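Local structure of dihydrodipicolinate synthase family protein (Sinorhizobium meliloti, 4DNH) at residues P57-E62 / M89-P94; E62-F67 / R97-R102. The protein is of unknown function but forms a TIM barrel and may be an enzyme related to the dihydrodipicolinate synthases. One frame throughout, in Å; residues are numbered along the deposited sequence.

Contact 1: P57-E62 / M89-P94; sequences PAIDWE and MGLGWP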
loop_
_atom_site.group_PDB
_atom_site.type_symbol
_atom_site.label_atom_id
_atom_site.label_comp_id
_atom_site.label_asym_id
_atom_site.label_seq_id
_atom_site.Cartn_x
_atom_site.Cartn_y
_atom_site.Cartn_z
ATOM N N PRO A 57 -0.852 -6.070 -18.685
ATOM C CA PRO A 57 -1.657 -6.778 -17.694
ATOM C C PRO A 57 -3.065 -7.131 -18.190
ATOM O O PRO A 57 -3.566 -6.529 -19.141
ATOM C CB PRO A 57 -1.742 -5.764 -16.562
ATOM C CG PRO A 57 -1.822 -4.452 -17.292
ATOM C CD PRO A 57 -0.986 -4.608 -18.537
ATOM N N ALA A 58 -3.673 -8.121 -17.543
ATOM C CA ALA A 58 -5.060 -8.495 -17.778
ATOM C C ALA A 58 -5.644 -8.703 -16.407
ATOM O O ALA A 58 -5.122 -9.511 -15.631
ATOM C CB ALA A 58 -5.141 -9.766 -18.584
ATOM N N ILE A 59 -6.702 -7.966 -16.099
ATOM C CA ILE A 59 -7.193 -7.876 -14.727
ATOM C C ILE A 59 -8.505 -8.631 -14.550
ATOM O O ILE A 59 -9.372 -8.626 -15.424
ATOM C CB ILE A 59 -7.348 -6.394 -14.300
ATOM C CG1 ILE A 59 -5.972 -5.703 -14.292
ATOM C CG2 ILE A 59 -8.027 -6.271 -12.936
ATOM C CD1 ILE A 59 -6.015 -4.188 -14.243
ATOM N N ASP A 60 -8.639 -9.303 -13.417
ATOM C CA ASP A 60 -9.909 -9.875 -13.044
ATOM C C ASP A 60 -10.664 -8.824 -12.234
ATOM O O ASP A 60 -10.429 -8.672 -11.043
ATOM C CB ASP A 60 -9.668 -11.140 -12.223
ATOM C CG ASP A 60 -10.949 -11.807 -11.790
ATOM O OD1 ASP A 60 -12.037 -11.236 -12.011
ATOM O OD2 ASP A 60 -10.877 -12.908 -11.221
ATOM N N TRP A 61 -11.560 -8.085 -12.871
ATOM C CA TRP A 61 -12.322 -7.027 -12.175
ATOM C C TRP A 61 -13.156 -7.490 -11.007
ATOM O O TRP A 61 -13.150 -6.867 -9.949
ATOM C CB TRP A 61 -13.164 -6.262 -13.169
ATOM C CG TRP A 61 -12.287 -5.664 -14.233
ATOM C CD1 TRP A 61 -12.166 -6.062 -15.558
ATOM C CD2 TRP A 61 -11.330 -4.564 -14.072
ATOM N NE1 TRP A 61 -11.257 -5.274 -16.222
ATOM C CE2 TRP A 61 -10.711 -4.365 -15.381
ATOM C CE3 TRP A 61 -10.959 -3.736 -13.015
ATOM C CZ2 TRP A 61 -9.757 -3.391 -15.600
ATOM C CZ3 TRP A 61 -9.998 -2.754 -13.247
ATOM C CH2 TRP A 61 -9.402 -2.591 -14.511
ATOM N N GLU A 62 -13.877 -8.590 -11.188
ATOM C CA GLU A 62 -14.749 -9.126 -10.161
ATOM C C GLU A 62 -13.934 -9.448 -8.913
ATOM O O GLU A 62 -14.257 -8.991 -7.814
ATOM C CB GLU A 62 -15.493 -10.359 -10.692
ATOM C CG GLU A 62 -16.627 -10.850 -9.803
ATOM C CD GLU A 62 -16.259 -12.042 -8.915
ATOM O OE1 GLU A 62 -15.057 -12.327 -8.706
ATOM O OE2 GLU A 62 -17.197 -12.711 -8.411
HETATM N N MSE A 89 4.848 -0.149 -12.128
HETATM C CA MSE A 89 5.661 -1.367 -12.144
HETATM C C MSE A 89 4.780 -2.546 -12.545
HETATM O O MSE A 89 4.718 -3.582 -11.855
HETATM C CB MSE A 89 6.313 -1.523 -10.762
HETATM C CG MSE A 89 7.655 -2.271 -10.839
HETATM SE SE MSE A 89 8.313 -2.796 -9.040
HETATM C CE MSE A 89 8.303 -4.766 -9.147
ATOM N N GLY A 90 4.087 -2.391 -13.671
ATOM C CA GLY A 90 3.138 -3.393 -14.150
ATOM C C GLY A 90 1.742 -2.867 -14.471
ATOM O O GLY A 90 1.079 -3.359 -15.394
ATOM N N LEU A 91 1.273 -1.886 -13.706
ATOM C CA LEU A 91 -0.056 -1.335 -13.918
ATOM C C LEU A 91 0.046 0.018 -14.601
ATOM O O LEU A 91 0.365 1.003 -13.965
ATOM C CB LEU A 91 -0.806 -1.224 -12.588
ATOM C CG LEU A 91 -2.295 -0.869 -12.721
ATOM C CD1 LEU A 91 -3.084 -2.100 -13.101
ATOM C CD2 LEU A 91 -2.871 -0.264 -11.454
ATOM N N GLY A 92 -0.196 0.067 -15.904
ATOM C CA GLY A 92 -0.125 1.337 -16.621
ATOM C C GLY A 92 -1.231 2.296 -16.194
ATOM O O GLY A 92 -2.164 1.925 -15.452
ATOM N N TRP A 93 -1.131 3.534 -16.661
ATOM C CA TRP A 93 -2.155 4.532 -16.409
ATOM C C TRP A 93 -3.521 4.120 -16.925
ATOM O O TRP A 93 -4.493 4.230 -16.197
ATOM C CB TRP A 93 -1.712 5.890 -16.940
ATOM C CG TRP A 93 -2.801 6.939 -16.981
ATOM C CD1 TRP A 93 -3.164 7.729 -18.061
ATOM C CD2 TRP A 93 -3.699 7.361 -15.886
ATOM N NE1 TRP A 93 -4.190 8.571 -17.732
ATOM C CE2 TRP A 93 -4.562 8.404 -16.449
ATOM C CE3 TRP A 93 -3.875 6.982 -14.555
ATOM C CZ2 TRP A 93 -5.547 9.034 -15.697
ATOM C CZ3 TRP A 93 -4.877 7.617 -13.809
ATOM C CH2 TRP A 93 -5.690 8.622 -14.370
ATOM N N PRO A 94 -3.622 3.615 -18.174
ATOM C CA PRO A 94 -4.964 3.226 -18.660
ATOM C C PRO A 94 -5.714 2.251 -17.737
ATOM O O PRO A 94 -6.899 2.447 -17.442
ATOM C CB PRO A 94 -4.660 2.567 -20.015
ATOM C CG PRO A 94 -3.445 3.293 -20.490
ATOM C CD PRO A 94 -2.608 3.488 -19.246
#
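Ile59 CD1 meets Leu91 CD1 at 3.8 Å, an apolar touch between methyl groups in which the two side chains cross at about a right angle. At a chi1 of -64°, CG1 of Ile59 lies beside its backbone N and carries CD1 out to the leucine, while the other branch, CG2, sits 3.8 Å above one face of the Trp61 ring, offset toward its rim. Leu91 is buried and also packs on Ala96 and Ile343. In the TIM barrel of this chain, both segments belong to beta-alpha connections, the first following strand 37-40 and the second strand 77-80, so the contact ties two successive connections at the C-terminal end of the strands. The second touch sets a ring against a carbonyl: Pro57 CG is 3.6 Å from Gly90 O, with Pro57 CB and CD only slightly farther. Gly90 has a phi of 128°, a region glycine enters readily because it has no side chain. Polar capping runs along the chain instead: Asp60 is the N-cap of helix 61-73, its OD1 reaching Arg63 N in a weak hydrogen bond, and Gly92 is the N-cap of helix 93-108.

Contact 2: E62-F67 / R97-R102; sequences ERTLAF and RELIRR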
loop_
_atom_site.group_PDB
_atom_site.type_symbol
_atom_site.label_atom_id
_atom_site.label_comp_id
_atom_site.label_asym_id
_atom_site.label_seq_id
_atom_site.Cartn_x
_atom_site.Cartn_y
_atom_site.Cartn_z
ATOM N N GLU A 62 -13.877 -8.590 -11.188
ATOM C CA GLU A 62 -14.749 -9.126 -10.161
ATOM C C GLU A 62 -13.934 -9.448 -8.913
ATOM O O GLU A 62 -14.257 -8.991 -7.814
ATOM C CB GLU A 62 -15.493 -10.359 -10.692
ATOM C CG GLU A 62 -16.627 -10.850 -9.803
ATOM C CD GLU A 62 -16.259 -12.042 -8.915
ATOM O OE1 GLU A 62 -15.057 -12.327 -8.706
ATOM O OE2 GLU A 62 -17.197 -12.711 -8.411
ATOM N N ARG A 63 -12.856 -10.204 -9.085
ATOM C CA ARG A 63 -12.029 -10.558 -7.960
ATOM C C ARG A 63 -11.317 -9.337 -7.338
ATOM O O ARG A 63 -11.197 -9.248 -6.113
ATOM C CB ARG A 63 -11.040 -11.635 -8.370
ATOM C CG ARG A 63 -10.731 -12.635 -7.275
ATOM C CD ARG A 63 -11.683 -13.822 -7.285
ATOM N NE ARG A 63 -13.050 -13.459 -6.920
ATOM C CZ ARG A 63 -13.505 -13.271 -5.681
ATOM N NH1 ARG A 63 -12.706 -13.402 -4.632
ATOM N NH2 ARG A 63 -14.779 -12.944 -5.494
ATOM N N THR A 64 -10.864 -8.398 -8.166
ATOM C CA THR A 64 -10.215 -7.174 -7.677
ATOM C C THR A 64 -11.176 -6.314 -6.868
ATOM O O THR A 64 -10.840 -5.876 -5.768
ATOM C CB THR A 64 -9.624 -6.353 -8.841
ATOM O OG1 THR A 64 -8.595 -7.119 -9.478
ATOM C CG2 THR A 64 -9.040 -5.044 -8.370
ATOM N N LEU A 65 -12.383 -6.091 -7.394
ATOM C CA LEU A 65 -13.379 -5.294 -6.671
ATOM C C LEU A 65 -13.924 -5.998 -5.434
ATOM O O LEU A 65 -14.183 -5.348 -4.427
ATOM C CB LEU A 65 -14.507 -4.827 -7.580
ATOM C CG LEU A 65 -14.117 -4.106 -8.868
ATOM C CD1 LEU A 65 -15.318 -4.015 -9.818
ATOM C CD2 LEU A 65 -13.530 -2.733 -8.565
ATOM N N ALA A 66 -14.074 -7.316 -5.487
ATOM C CA ALA A 66 -14.483 -8.067 -4.293
ATOM C C ALA A 66 -13.551 -7.777 -3.122
ATOM O O ALA A 66 -13.982 -7.735 -1.977
ATOM C CB ALA A 66 -14.552 -9.556 -4.559
ATOM N N PHE A 67 -12.277 -7.547 -3.407
ATOM C CA PHE A 67 -11.332 -7.250 -2.330
ATOM C C PHE A 67 -11.483 -5.834 -1.740
ATOM O O PHE A 67 -11.304 -5.647 -0.551
ATOM C CB PHE A 67 -9.898 -7.529 -2.771
ATOM C CG PHE A 67 -8.909 -7.399 -1.673
ATOM C CD1 PHE A 67 -8.772 -8.411 -0.721
ATOM C CD2 PHE A 67 -8.111 -6.257 -1.573
ATOM C CE1 PHE A 67 -7.858 -8.293 0.315
ATOM C CE2 PHE A 67 -7.199 -6.139 -0.542
ATOM C CZ PHE A 67 -7.074 -7.157 0.405
ATOM N N ARG A 97 -6.498 4.111 -14.354
ATOM C CA ARG A 97 -7.678 4.945 -14.565
ATOM C C ARG A 97 -8.957 4.085 -14.542
ATOM O O ARG A 97 -9.948 4.441 -13.903
ATOM C CB ARG A 97 -7.539 5.681 -15.897
ATOM C CG ARG A 97 -8.616 6.715 -16.170
ATOM C CD ARG A 97 -8.688 7.074 -17.643
ATOM N NE ARG A 97 -9.697 8.106 -17.875
ATOM C CZ ARG A 97 -9.470 9.284 -18.456
ATOM N NH1 ARG A 97 -8.256 9.597 -18.907
ATOM N NH2 ARG A 97 -10.468 10.149 -18.598
ATOM N N GLU A 98 -8.922 2.931 -15.198
ATOM C CA GLU A 98 -10.089 2.061 -15.224
ATOM C C GLU A 98 -10.384 1.503 -13.834
ATOM O O GLU A 98 -11.535 1.434 -13.425
ATOM C CB GLU A 98 -9.921 0.963 -16.273
ATOM C CG GLU A 98 -11.071 -0.021 -16.404
ATOM C CD GLU A 98 -12.353 0.573 -16.979
ATOM O OE1 GLU A 98 -12.501 1.822 -17.041
ATOM O OE2 GLU A 98 -13.233 -0.236 -17.365
ATOM N N LEU A 99 -9.342 1.163 -13.084
ATOM C CA LEU A 99 -9.530 0.608 -11.742
ATOM C C LEU A 99 -10.122 1.670 -10.824
ATOM O O LEU A 99 -11.051 1.409 -10.057
ATOM C CB LEU A 99 -8.212 0.084 -11.206
ATOM C CG LEU A 99 -8.138 -0.490 -9.797
ATOM C CD1 LEU A 99 -9.235 -1.513 -9.529
ATOM C CD2 LEU A 99 -6.757 -1.109 -9.612
ATOM N N ILE A 100 -9.602 2.879 -10.946
ATOM C CA ILE A 100 -10.134 4.020 -10.233
ATOM C C ILE A 100 -11.620 4.236 -10.559
ATOM O O ILE A 100 -12.433 4.355 -9.661
ATOM C CB ILE A 100 -9.273 5.280 -10.480
ATOM C CG1 ILE A 100 -7.909 5.106 -9.784
ATOM C CG2 ILE A 100 -10.003 6.530 -9.999
ATOM C CD1 ILE A 100 -6.903 6.213 -10.033
ATOM N N ARG A 101 -11.961 4.241 -11.841
ATOM C CA ARG A 101 -13.349 4.385 -12.298
ATOM C C ARG A 101 -14.299 3.313 -11.725
ATOM O O ARG A 101 -15.337 3.651 -11.159
ATOM C CB ARG A 101 -13.389 4.401 -13.828
ATOM C CG ARG A 101 -14.761 4.633 -14.431
ATOM C CD ARG A 101 -14.802 4.131 -15.865
ATOM N NE ARG A 101 -16.124 3.586 -16.156
ATOM C CZ ARG A 101 -16.405 2.303 -16.381
ATOM N NH1 ARG A 101 -15.451 1.382 -16.395
ATOM N NH2 ARG A 101 -17.658 1.947 -16.620
ATOM N N ARG A 102 -13.945 2.036 -11.862
ATOM C CA ARG A 102 -14.753 0.945 -11.282
ATOM C C ARG A 102 -14.889 1.053 -9.759
ATOM O O ARG A 102 -15.997 0.953 -9.232
ATOM C CB ARG A 102 -14.170 -0.422 -11.609
ATOM C CG ARG A 102 -13.704 -0.574 -13.031
ATOM C CD ARG A 102 -14.757 -1.215 -13.877
ATOM N NE ARG A 102 -14.175 -1.764 -15.096
ATOM C CZ ARG A 102 -14.536 -2.925 -15.630
ATOM N NH1 ARG A 102 -15.459 -3.681 -15.032
ATOM N NH2 ARG A 102 -13.958 -3.333 -16.753
#
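Thr64 CG2 and Leu99 CD1 meet at 3.7 Å, on the buried side of the interface between helices 61-73 and 93-108. Nearer the surface, Leu65 lays its forked end against the root of Arg102, CD2 lying 3.9 Å from Arg102 CB and CD1 slightly farther off; these two side chains cross at about a right angle. One shell out, the threonine is fixed in rotation by its hydroxyl: OG1 is hydrogen-bonded both to Asp60 O, one helical turn back, and to Val44 N. With OG1 beside the backbone N (chi1 -63°), CG2 is left anti to that N and reaches the leucine. Arg102 is positioned by its own helix. Its chain bends at chi2 (-96°), turning the guanidinium back to Glu98, where NE binds OE2 at 2.9 Å from above the carboxylate plane, 58° out of it. Arg101 NH1 reaches the same Glu98 OE2 at 2.9 Å, completing a salt-bridge network of three residues. Between these segments the neighbouring barrel helices meet through carbon alone; the salt bridges form within each helix, Arg102 also meets the Trp61 ring of helix 61-73, and two arginines on one carboxylate would probably keep Glu98 ionised.

How the contacts relate
Contacts 1 and 2 follow the same pair of helices, with centres 9 Å apart: the first lies at their N-terminal approaches, the second about a turn or more further in, and Glu62 belongs to both. Trp61 bridges them. Its CH2 rests 3.6 Å from Glu98 CG and its CZ3 3.7 Å from Leu99 CA, while NE1 is 3.4 Å from Arg102 NH2, the two side chains forming a cation-pi pair. Ile59 CG2 adds a contact of 3.6 Å to Thr64 OG1. TIM-barrel enzymes generally carry their active sites at the C-terminal mouth of the strands, the end nearer contact 1, but no site is established for this protein.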